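Mandelate racemase/muconate lactonizing enzyme-like protein (Roseovarius sp. TM1035, PDB 3RCY) is probably an isomerase of the mandelate racemase/muconate lactonizing enzyme family in the enolase superfamily, with a bound magnesium ion. Local coordinates at residues T130-L135 with A155-R160. Residues are numbered along the deposited sequence; the frame is centred on the assembly and turned at random.
Sequences TYLYPL and ADCVAR
SG of Cys-157 rests against two methyls of segment 130-135, which approach it from roughly perpendicular directions. It lies 3.7 Å from CG2 of Thr-130 and 4.0 Å from CD2 of Leu-132, both van der Waals contacts; the Cys-157 side chain also touches Val-165. A small, polarisable side chain suits this buried place, where the helix comes close to the strand end. The chi1 of -180° swings OG1 of Thr-130 back to its own strand, where it donates to a lone pair of Tyr-131 O (2.9 Å) in the plane of that carbonyl, and leaves CG2 facing the helix. A serine in its place would keep the hydroxyl but would probably open a gap beside SG of Cys-157 where the Thr-130 methyl now packs. Leu-132 starts out alongside the helix and reaches nearer with its branched end, which suits a buried site shared with Val-165, Phe-167, Ser-153 and Ala-154.

Strand 126-131, helix 147-159 and strand 164-167, parallel to the first, form a right-handed beta-alpha-beta crossover, as expected at the start of the modified TIM barrel, (beta/alpha)7-beta, of the enolase superfamily. Here the C-terminal end of the strand and the loop after it pack against the last turn of the helix.

Farther along, Leu-135 carries the loop's apolar surface across to the side chain of Asp-156, which it crosses at a slant. Its CD2 lies 3.7 Å from OD2 of Asp-156, a van der Waals contact of methyl with carboxylate oxygen, not a polar bond. The charged Asp-156 and Arg-160 sit at the more exposed edge. NH2 of Arg-160, modelled in two conformers, pairs with the same oxygen in the one described, at a distance too short to trust, so the details of this salt bridge are doubtful. In that conformer one guanidinium face covers CA of Cys-157.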
loop_
_atom_site.group_PDB
_atom_site.type_symbol
_atom_site.label_atom_id
_atom_site.label_comp_id
_atom_site.label_asym_id
_atom_site.label_seq_id
_atom_site.Cartn_x
_atom_site.Cartn_y
_atom_site.Cartn_z
ATOM N N THR A 130 -11.138 -21.618 31.173
ATOM C CA THR A 130 -10.168 -21.506 32.255
ATOM C C THR A 130 -8.783 -21.935 31.785
ATOM O O THR A 130 -8.662 -22.689 30.814
ATOM C CB THR A 130 -10.623 -22.336 33.503
ATOM O OG1 THR A 130 -9.660 -22.214 34.557
ATOM C CG2 THR A 130 -10.821 -23.798 33.162
ATOM N N TYR A 131 -7.745 -21.432 32.454
ATOM C CA TYR A 131 -6.421 -22.040 32.393
ATOM C C TYR A 131 -6.512 -23.471 32.905
ATOM O O TYR A 131 -7.402 -23.802 33.691
ATOM C CB TYR A 131 -5.442 -21.315 33.314
ATOM C CG TYR A 131 -4.592 -20.237 32.697
ATOM C CD1 TYR A 131 -4.674 -18.920 33.168
ATOM C CD2 TYR A 131 -3.686 -20.522 31.675
ATOM C CE1 TYR A 131 -3.889 -17.910 32.635
ATOM C CE2 TYR A 131 -2.885 -19.512 31.125
ATOM C CZ TYR A 131 -2.998 -18.204 31.616
ATOM O OH TYR A 131 -2.234 -17.176 31.096
ATOM N N LEU A 132 -5.566 -24.303 32.476
ATOM C CA LEU A 132 -5.346 -25.604 33.095
ATOM C C LEU A 132 -4.513 -25.436 34.366
ATOM O O LEU A 132 -3.347 -25.040 34.311
ATOM C CB LEU A 132 -4.650 -26.558 32.124
ATOM C CG LEU A 132 -5.434 -26.840 30.841
ATOM C CD1 LEU A 132 -4.630 -27.707 29.882
ATOM C CD2 LEU A 132 -6.769 -27.489 31.193
ATOM N N TYR A 133 -5.131 -25.720 35.512
ATOM C CA TYR A 133 -4.451 -25.614 36.811
ATOM C C TYR A 133 -4.136 -27.013 37.337
ATOM O O TYR A 133 -4.816 -27.977 36.956
ATOM C CB TYR A 133 -5.327 -24.862 37.818
ATOM C CG TYR A 133 -5.561 -23.408 37.466
ATOM C CD1 TYR A 133 -4.556 -22.460 37.656
ATOM C CD2 TYR A 133 -6.786 -22.981 36.937
ATOM C CE1 TYR A 133 -4.755 -21.119 37.335
ATOM C CE2 TYR A 133 -7.002 -21.636 36.614
ATOM C CZ TYR A 133 -5.974 -20.714 36.815
ATOM O OH TYR A 133 -6.153 -19.389 36.508
ATOM N N PRO A 134 -3.111 -27.133 38.210
ATOM C CA PRO A 134 -2.791 -28.439 38.787
ATOM C C PRO A 134 -3.992 -29.027 39.515
ATOM O O PRO A 134 -4.714 -28.309 40.218
ATOM C CB PRO A 134 -1.671 -28.129 39.794
ATOM C CG PRO A 134 -1.109 -26.824 39.375
ATOM C CD PRO A 134 -2.223 -26.068 38.720
ATOM N N LEU A 135 -4.221 -30.316 39.305
ATOM C CA LEU A 135 -5.161 -31.089 40.105
ATOM C C LEU A 135 -4.516 -31.400 41.463
ATOM O O LEU A 135 -3.310 -31.204 41.624
ATOM C CB LEU A 135 -5.557 -32.368 39.352
ATOM C CG LEU A 135 -6.393 -32.148 38.077
ATOM C CD1 LEU A 135 -6.699 -33.476 37.385
ATOM C CD2 LEU A 135 -7.689 -31.384 38.376
ATOM N N ALA A 155 -8.944 -32.955 30.731
ATOM C CA ALA A 155 -9.997 -33.963 30.837
ATOM C C ALA A 155 -10.974 -33.606 31.947
ATOM O O ALA A 155 -12.187 -33.702 31.765
ATOM C CB ALA A 155 -9.404 -35.355 31.069
ATOM N N ASP A 156 -10.448 -33.157 33.082
ATOM C CA ASP A 156 -11.298 -32.743 34.190
ATOM C C ASP A 156 -12.111 -31.475 33.865
ATOM O O ASP A 156 -13.300 -31.411 34.161
ATOM C CB ASP A 156 -10.479 -32.563 35.469
ATOM C CG ASP A 156 -11.354 -32.435 36.694
ATOM O OD1 ASP A 156 -12.128 -33.372 36.997
ATOM O OD2 ASP A 156 -11.286 -31.387 37.345
ATOM N N CYS A 157 -11.478 -30.473 33.255
ATOM C CA CYS A 157 -12.202 -29.268 32.825
ATOM C C CYS A 157 -13.364 -29.602 31.889
ATOM O O CYS A 157 -14.479 -29.095 32.041
ATOM C CB CYS A 157 -11.254 -28.282 32.134
ATOM S SG CYS A 157 -10.173 -27.461 33.259
ATOM N N VAL A 158 -13.091 -30.467 30.924
ATOM C CA VAL A 158 -14.092 -30.868 29.943
ATOM C C VAL A 158 -15.230 -31.673 30.579
ATOM O O VAL A 158 -16.404 -31.449 30.266
ATOM C CB VAL A 158 -13.435 -31.611 28.758
ATOM C CG1 VAL A 158 -14.477 -32.277 27.876
ATOM C CG2 VAL A 158 -12.600 -30.622 27.955
ATOM N N ALA A 159 -14.885 -32.582 31.487
ATOM C CA ALA A 159 -15.896 -33.353 32.216
ATOM C C ALA A 159 -16.867 -32.406 32.922
ATOM O O ALA A 159 -18.074 -32.652 32.930
ATOM C CB ALA A 159 -15.236 -34.296 33.222
ATOM N N ARG A 160 -16.332 -31.313 33.413
ATOM C CA ARG A 160 -17.021 -30.313 34.186
ATOM C C ARG A 160 -17.776 -29.340 33.280
ATOM O O ARG A 160 -18.363 -28.445 33.776
ATOM C CB ARG A 160 -16.027 -29.517 35.044
ATOM C CG ARG A 160 -15.750 -29.894 36.497
ATOM C CD ARG A 160 -14.318 -29.500 37.009
ATOM N NE ARG A 160 -13.666 -28.258 36.474
ATOM C CZ ARG A 160 -12.342 -28.027 36.480
ATOM N NH1 ARG A 160 -11.829 -26.798 36.241
ATOM N NH2 ARG A 160 -11.520 -29.020 36.760
#